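Local coordinates for glutathione peroxidase-like protein (Trypanosoma brucei, PDB 3DWV) that probably reduces hydroperoxides as a glutathione peroxidase-type enzyme that draws its electrons from tryparedoxin, and forms an intramolecular disulfide when oxidized, at residues F109-E112 / F113-A117; P167-V171 / K172-E176. The protein carries 1 engineered substitution. All coordinates share one frame; numbering follows the deposited sequence.

Contact 1: residues F109-E112 / F113-A117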
ATOM      1  N   PHE A 109     -11.867  -4.332   7.286  1.00 16.08           N
ATOM      2  CA  PHE A 109     -11.595  -3.211   6.429  1.00 14.41           C
ATOM      3  C   PHE A 109     -12.469  -3.215   5.161  1.00 13.96           C
ATOM      4  O   PHE A 109     -12.572  -4.292   4.548  1.00 14.58           O
ATOM      5  CB  PHE A 109     -10.119  -3.242   6.002  1.00 14.57           C
ATOM      6  CG  PHE A 109      -9.800  -1.967   5.226  1.00 13.42           C
ATOM      7  CD1 PHE A 109      -9.895  -0.723   5.867  1.00 14.27           C
ATOM      8  CD2 PHE A 109      -9.461  -2.007   3.888  1.00 14.47           C
ATOM      9  CE1 PHE A 109      -9.625   0.443   5.180  1.00 13.89           C
ATOM     10  CE2 PHE A 109      -9.137  -0.822   3.229  1.00 13.31           C
ATOM     11  CZ  PHE A 109      -9.228   0.398   3.856  1.00 13.12           C
ATOM     12  N   LYS A 110     -13.016  -2.030   4.891  1.00 13.98           N
ATOM     13  CA  LYS A 110     -13.838  -1.759   3.712  1.00 13.79           C
ATOM     14  C   LYS A 110     -13.451  -0.452   3.038  1.00 12.50           C
ATOM     15  O   LYS A 110     -13.175   0.555   3.697  1.00 14.51           O
ATOM     16  CB  LYS A 110     -15.337  -1.636   4.064  1.00 16.15           C
ATOM     17  CG  LYS A 110     -15.993  -2.904   4.592  1.00 16.47           C
ATOM     18  CD  LYS A 110     -17.460  -2.769   4.911  1.00 17.99           C
ATOM     19  CE  LYS A 110     -17.979  -1.605   5.695  1.00 19.39           C
ATOM     20  NZ  LYS A 110     -17.625  -1.471   7.132  1.00 21.82           N
ATOM     21  N   ALA A 111     -13.497  -0.447   1.709  1.00 13.51           N
ATOM     22  CA  ALA A 111     -13.144   0.734   0.936  1.00 14.90           C
ATOM     23  C   ALA A 111     -13.729   0.736  -0.482  1.00 13.87           C
ATOM     24  O   ALA A 111     -14.174  -0.242  -1.086  1.00 14.99           O
ATOM     25  CB  ALA A 111     -11.629   0.834   0.860  1.00 18.65           C
ATOM     26  N   GLU A 112     -13.681   1.929  -1.113  1.00 15.06           N
ATOM     27  CA  GLU A 112     -14.163   2.084  -2.478  1.00 16.33           C
ATOM     28  C   GLU A 112     -13.172   1.563  -3.511  1.00 13.63           C
ATOM     29  O   GLU A 112     -13.533   1.287  -4.660  1.00 15.25           O
ATOM     30  CB  GLU A 112     -14.382   3.580  -2.663  1.00 18.00           C
ATOM     31  CG  GLU A 112     -15.754   4.062  -2.211  1.00 26.72           C
ATOM     32  CD  GLU A 112     -15.943   5.480  -2.755  1.00 29.76           C
ATOM     33  OE1 GLU A 112     -16.147   5.616  -3.989  1.00 48.11           O
ATOM     34  OE2 GLU A 112     -15.838   6.380  -1.908  1.00 29.77           O
ATOM     35  N   PHE A 113     -11.905   1.445  -3.090  1.00 13.42           N
ATOM     36  CA  PHE A 113     -10.814   1.026  -3.994  1.00 12.06           C
ATOM     37  C   PHE A 113     -10.544  -0.458  -3.819  1.00 11.47           C
ATOM     38  O   PHE A 113     -11.026  -1.010  -2.813  1.00 11.74           O
ATOM     39  CB  PHE A 113      -9.561   1.859  -3.736  1.00 12.07           C
ATOM     40  CG  PHE A 113      -9.245   2.208  -2.292  1.00 12.27           C
ATOM     41  CD1 PHE A 113      -8.607   1.303  -1.473  1.00 12.93           C
ATOM     42  CD2 PHE A 113      -9.567   3.402  -1.703  1.00 12.25           C
ATOM     43  CE1 PHE A 113      -8.261   1.547  -0.154  1.00 11.57           C
ATOM     44  CE2 PHE A 113      -9.237   3.709  -0.404  1.00 11.42           C
ATOM     45  CZ  PHE A 113      -8.603   2.773   0.429  1.00 12.62           C
ATOM     46  N   PRO A 114      -9.833  -1.134  -4.716  1.00 12.02           N
ATOM     47  CA  PRO A 114      -9.533  -2.564  -4.567  1.00 13.52           C
ATOM     48  C   PRO A 114      -8.684  -2.941  -3.363  1.00 12.36           C
ATOM     49  O   PRO A 114      -7.675  -2.316  -3.031  1.00 11.90           O
ATOM     50  CB  PRO A 114      -8.735  -2.904  -5.839  1.00 14.49           C
ATOM     51  CG  PRO A 114      -9.306  -1.918  -6.836  1.00 17.81           C
ATOM     52  CD  PRO A 114      -9.342  -0.624  -6.018  1.00 17.43           C
ATOM     53  N   ILE A 115      -9.135  -4.057  -2.760  1.00 11.16           N
ATOM     54  CA  ILE A 115      -8.402  -4.630  -1.630  0.50 11.97           C
ATOM     55  C   ILE A 115      -7.980  -6.041  -2.027  1.00 11.49           C
ATOM     56  O   ILE A 115      -8.755  -6.839  -2.565  1.00 13.56           O
ATOM     57  CB  ILE A 115      -9.210  -4.684  -0.330  0.50 10.37           C
ATOM     58  CG1 ILE A 115      -9.820  -3.331   0.041  0.50  9.05           C
ATOM     59  CG2 ILE A 115      -8.396  -5.234   0.826  0.50  8.74           C
ATOM     60  CD1 ILE A 115     -11.003  -3.410   0.966  0.50  8.80           C
ATOM     61  N   MET A 116      -6.721  -6.306  -1.763  1.00 11.83           N
ATOM     62  CA  MET A 116      -6.126  -7.561  -2.218  1.00 12.07           C
ATOM     63  C   MET A 116      -6.216  -8.618  -1.122  1.00 13.50           C
ATOM     64  O   MET A 116      -6.679  -8.364   0.003  1.00 13.34           O
ATOM     65  CB  MET A 116      -4.697  -7.311  -2.719  1.00 13.03           C
ATOM     66  CG  MET A 116      -4.617  -6.242  -3.821  1.00 13.99           C
ATOM     67  SD  MET A 116      -5.326  -6.770  -5.404  1.00 16.34           S
ATOM     68  CE  MET A 116      -6.810  -5.771  -5.503  1.00 20.71           C
ATOM     69  N   ALA A 117      -5.787  -9.850  -1.464  1.00 12.70           N
ATOM     70  CA  ALA A 117      -5.700 -10.857  -0.398  1.00 11.80           C
ATOM     71  C   ALA A 117      -4.624 -10.508   0.631  1.00 13.28           C
ATOM     72  O   ALA A 117      -3.640  -9.837   0.233  1.00 15.96           O
ATOM     73  CB  ALA A 117      -5.338 -12.221  -0.984  1.00 16.16           C
TER
HETATM   74  O   HOH W   1     -13.148  -2.754  -2.222  1.00 14.60           O

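Contact 2: residues P167-V171 / K172-E176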
ATOM      1  N   PRO A 167       1.552   7.348   6.830  1.00 11.83           N
ATOM      2  CA  PRO A 167       0.088   7.442   6.834  1.00 13.95           C
ATOM      3  C   PRO A 167      -0.480   8.817   7.108  1.00 15.65           C
ATOM      4  O   PRO A 167      -1.623   9.104   6.730  1.00 20.82           O
ATOM      5  CB  PRO A 167      -0.334   6.536   8.009  1.00 15.89           C
ATOM      6  CG  PRO A 167       0.896   6.449   8.839  1.00 14.98           C
ATOM      7  CD  PRO A 167       2.019   6.364   7.839  1.00 13.07           C
ATOM      8  N   GLY A 168       0.293   9.674   7.755  1.00 16.05           N
ATOM      9  CA  GLY A 168      -0.253  10.998   8.058  1.00 19.25           C
ATOM     10  C   GLY A 168       0.150  11.964   6.969  1.00 16.00           C
ATOM     11  O   GLY A 168      -0.003  13.194   7.169  1.00 20.36           O
ATOM     12  N   ALA A 169       0.659  11.541   5.830  1.00 16.89           N
ATOM     13  CA  ALA A 169       0.940  12.402   4.675  1.00 18.83           C
ATOM     14  C   ALA A 169      -0.330  13.074   4.167  1.00 19.36           C
ATOM     15  O   ALA A 169      -1.375  12.450   4.020  1.00 26.17           O
ATOM     16  CB  ALA A 169       1.585  11.618   3.527  1.00 16.25           C
ATOM     17  N   SER A 170      -0.218  14.386   3.899  1.00 20.27           N
ATOM     18  CA  SER A 170      -1.436  15.085   3.525  1.00 21.55           C
ATOM     19  C   SER A 170      -1.757  14.833   2.059  1.00 21.92           C
ATOM     20  O   SER A 170      -0.873  14.415   1.316  1.00 20.09           O
ATOM     21  CB  SER A 170      -1.289  16.591   3.759  1.00 24.14           C
ATOM     22  OG  SER A 170      -0.069  17.045   3.227  1.00 29.31           O
ATOM     23  N   VAL A 171      -3.008  15.122   1.703  1.00 18.82           N
ATOM     24  CA  VAL A 171      -3.364  15.062   0.260  1.00 19.48           C
ATOM     25  C   VAL A 171      -2.462  15.973  -0.559  1.00 19.59           C
ATOM     26  O   VAL A 171      -1.965  15.673  -1.676  1.00 20.30           O
ATOM     27  CB  VAL A 171      -4.857  15.389   0.200  1.00 19.53           C
ATOM     28  CG1 VAL A 171      -5.350  15.775  -1.194  1.00 21.74           C
ATOM     29  CG2 VAL A 171      -5.704  14.208   0.725  1.00 20.96           C
ATOM     30  N   LYS A 172      -2.176  17.178  -0.034  1.00 17.36           N
ATOM     31  CA  LYS A 172      -1.319  18.128  -0.764  1.00 18.42           C
ATOM     32  C   LYS A 172       0.111  17.659  -0.966  1.00 19.76           C
ATOM     33  O   LYS A 172       0.778  17.862  -1.996  1.00 18.05           O
ATOM     34  CB  LYS A 172      -1.343  19.471  -0.023  1.00 25.49           C
ATOM     35  CG  LYS A 172      -0.720  20.608  -0.785  1.00 28.70           C
ATOM     36  CD  LYS A 172      -1.374  20.844  -2.140  1.00 36.20           C
ATOM     37  CE  LYS A 172      -1.627  22.311  -2.433  1.00 34.70           C
ATOM     38  NZ  LYS A 172      -1.543  22.610  -3.888  1.00 32.45           N
ATOM     39  N   ASP A 173       0.676  16.969   0.024  1.00 21.16           N
ATOM     40  CA  ASP A 173       2.025  16.417  -0.085  1.00 21.22           C
ATOM     41  C   ASP A 173       2.071  15.334  -1.157  1.00 18.76           C
ATOM     42  O   ASP A 173       3.028  15.179  -1.882  1.00 26.07           O
ATOM     43  CB  ASP A 173       2.473  15.810   1.244  1.00 31.44           C
ATOM     44  CG  ASP A 173       2.932  16.877   2.230  1.00 43.31           C
ATOM     45  OD1 ASP A 173       3.169  18.039   1.830  1.00 47.10           O
ATOM     46  OD2 ASP A 173       3.055  16.522   3.429  1.00 60.56           O
ATOM     47  N   ILE A 174       1.011  14.568  -1.247  1.00 16.46           N
ATOM     48  CA  ILE A 174       1.041  13.447  -2.199  1.00 16.34           C
ATOM     49  C   ILE A 174       0.768  14.018  -3.578  1.00 18.11           C
ATOM     50  O   ILE A 174       1.425  13.655  -4.547  1.00 16.19           O
ATOM     51  CB  ILE A 174       0.072  12.340  -1.738  1.00 16.53           C
ATOM     52  CG1 ILE A 174       0.474  11.673  -0.425  1.00 15.47           C
ATOM     53  CG2 ILE A 174      -0.065  11.272  -2.802  1.00 17.65           C
ATOM     54  CD1 ILE A 174      -0.280  10.431   0.005  1.00 19.68           C
ATOM     55  N   GLU A 175      -0.179  14.939  -3.687  1.00 17.36           N
ATOM     56  CA  GLU A 175      -0.427  15.655  -4.934  1.00 17.13           C
ATOM     57  C   GLU A 175       0.816  16.310  -5.532  1.00 19.88           C
ATOM     58  O   GLU A 175       0.981  16.269  -6.767  1.00 21.70           O
ATOM     59  CB  GLU A 175      -1.528  16.712  -4.681  1.00 19.95           C
ATOM     60  CG  GLU A 175      -2.913  16.086  -4.689  1.00 19.74           C
ATOM     61  CD  GLU A 175      -4.003  17.132  -4.542  1.00 20.47           C
ATOM     62  OE1 GLU A 175      -3.754  18.228  -3.966  1.00 23.85           O
ATOM     63  OE2 GLU A 175      -5.130  16.873  -5.001  1.00 23.15           O
ATOM     64  N   GLU A 176       1.705  16.909  -4.734  1.00 22.11           N
ATOM     65  CA  GLU A 176       2.946  17.489  -5.263  0.50 22.19           C
ATOM     66  C   GLU A 176       3.691  16.513  -6.181  1.00 22.20           C
ATOM     67  O   GLU A 176       4.207  16.887  -7.236  1.00 18.13           O
ATOM     68  CB  GLU A 176       3.888  17.911  -4.142  0.50 23.21           C
ATOM     69  CG  GLU A 176       3.307  18.693  -2.995  0.50 24.61           C
ATOM     70  CD  GLU A 176       2.543  19.931  -3.416  0.50 25.06           C
ATOM     71  OE1 GLU A 176       1.316  19.840  -3.663  0.50 29.79           O
ATOM     72  OE2 GLU A 176       3.152  21.018  -3.495  0.50 26.83           O
TER

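Contact 1: residues F109-E112 / F113-A117
The methyl group of A111 sits over one face of the F113 ring, its CB 3.6 Å from the ring centroid and 15° off the ring normal. This CH-pi contact lies nearest the CE1 and CZ side of the ring, each of those atoms being 3.6 Å from CB. F113 reaches this place because its CG stands between its own backbone N and carbonyl carbon (chi1 39°), which lifts the ring back alongside the residues that precede it. The chain turns round at E112 and F113, bringing I115 up against F109. There, in one of its two conformers, the CD1 methyl at the end of I115 comes obliquely to the F109 ring, 3.6 Å from its CD2, and the two side chains lie aslant. F109 also meets F113, but loosely: CZ of F113 lies near the plane of the F109 ring, at its edge, with the two CZ atoms 4.2 Å apart. Alanine suits the inside of this turn because its single methyl can sit over an aromatic face, while isoleucine, at least in that conformer, has the length to span to F109. A water bridges two carbonyls of the turn, donating to A111 O at 2.9 Å and to F113 O at 2.8 Å; the backbones of P114 and M116 bond to A84. F113 packs against helix 64-75 and strand 81-86, and E112 is tied to N73 through OE2, its carboxylate leading away from the turn. The loop between helices 100-103 and 128-136 is thus laid against the thioredoxin-type core. Within the turn itself the contacts are apolar plus one water bridge; polar anchoring comes from strand 81-86 and helix 64-75.

Contact 2: residues P167-V171 / K172-E176
S170 and D173 meet where the last helix begins: the D173 backbone N donates to S170 OG over 3.3 Å, at an angle of 151°. The hydroxyl is placed for this by a chi1 of 47°, which sets OG between the backbone N and the carbonyl carbon and so forward over the first turn, making S170 the N-cap of helix 171-181. Serine suits the spot because its short side chain can reach an amide of the first turn, which has no preceding helical turn to supply its acceptor. D173 closes in with its side chain as well, CG 3.2 Å from S170 OG, and at the helix start its negative charge would suit the dipole. Tighter still is the backbone beneath: E175 N reaches V171 O in 2.8 Å, nearly straight at 169°, whereas I174 N bonds to S170 O over a longer 3.2 Å. The helix follows strand 161-165 in this thioredoxin-type fold and packs on helix 64-75 through V171 and I174. On that inner side the A169 methyl faces I174, CB to CG1 4.1 Å, and the small alanine fits beside the branched isoleucine. V171 and E175 lie one turn apart and slant across each other, V171 CG1 coming within 3.9 Å of E175 CD. The E175 chain runs extended past CG, carrying its carboxylate to K74, with which OE2 forms a salt bridge, and to the Y75 hydroxyl; these partners would be expected to favour the charged form. The other side is looser. K172 and E176 are exposed, and their long ion pair depends on one of two conformers of E176, so it is doubtful.

How the contacts relate
Contact 1 (109-117) and contact 2 (167-176) are both local, a loop turn and a capped helix start, in series along the chain, with centres 20 Å apart and nearest atoms about 11 Å apart, so they do not touch. Helix 64-75 connects them: it receives F109, E112 and F113 from contact 1, and V171, I174 and E175 from contact 2, so both pack against the same element of the thioredoxin-type core. Contact 1 is the one nearer the chemistry. The side chain of F109 is about 9 Å from that of C58, the predicted active-site residue, which forms a disulfide with C106, three residues before F109. Contact 2 is remote from C58, at the start of the last helix.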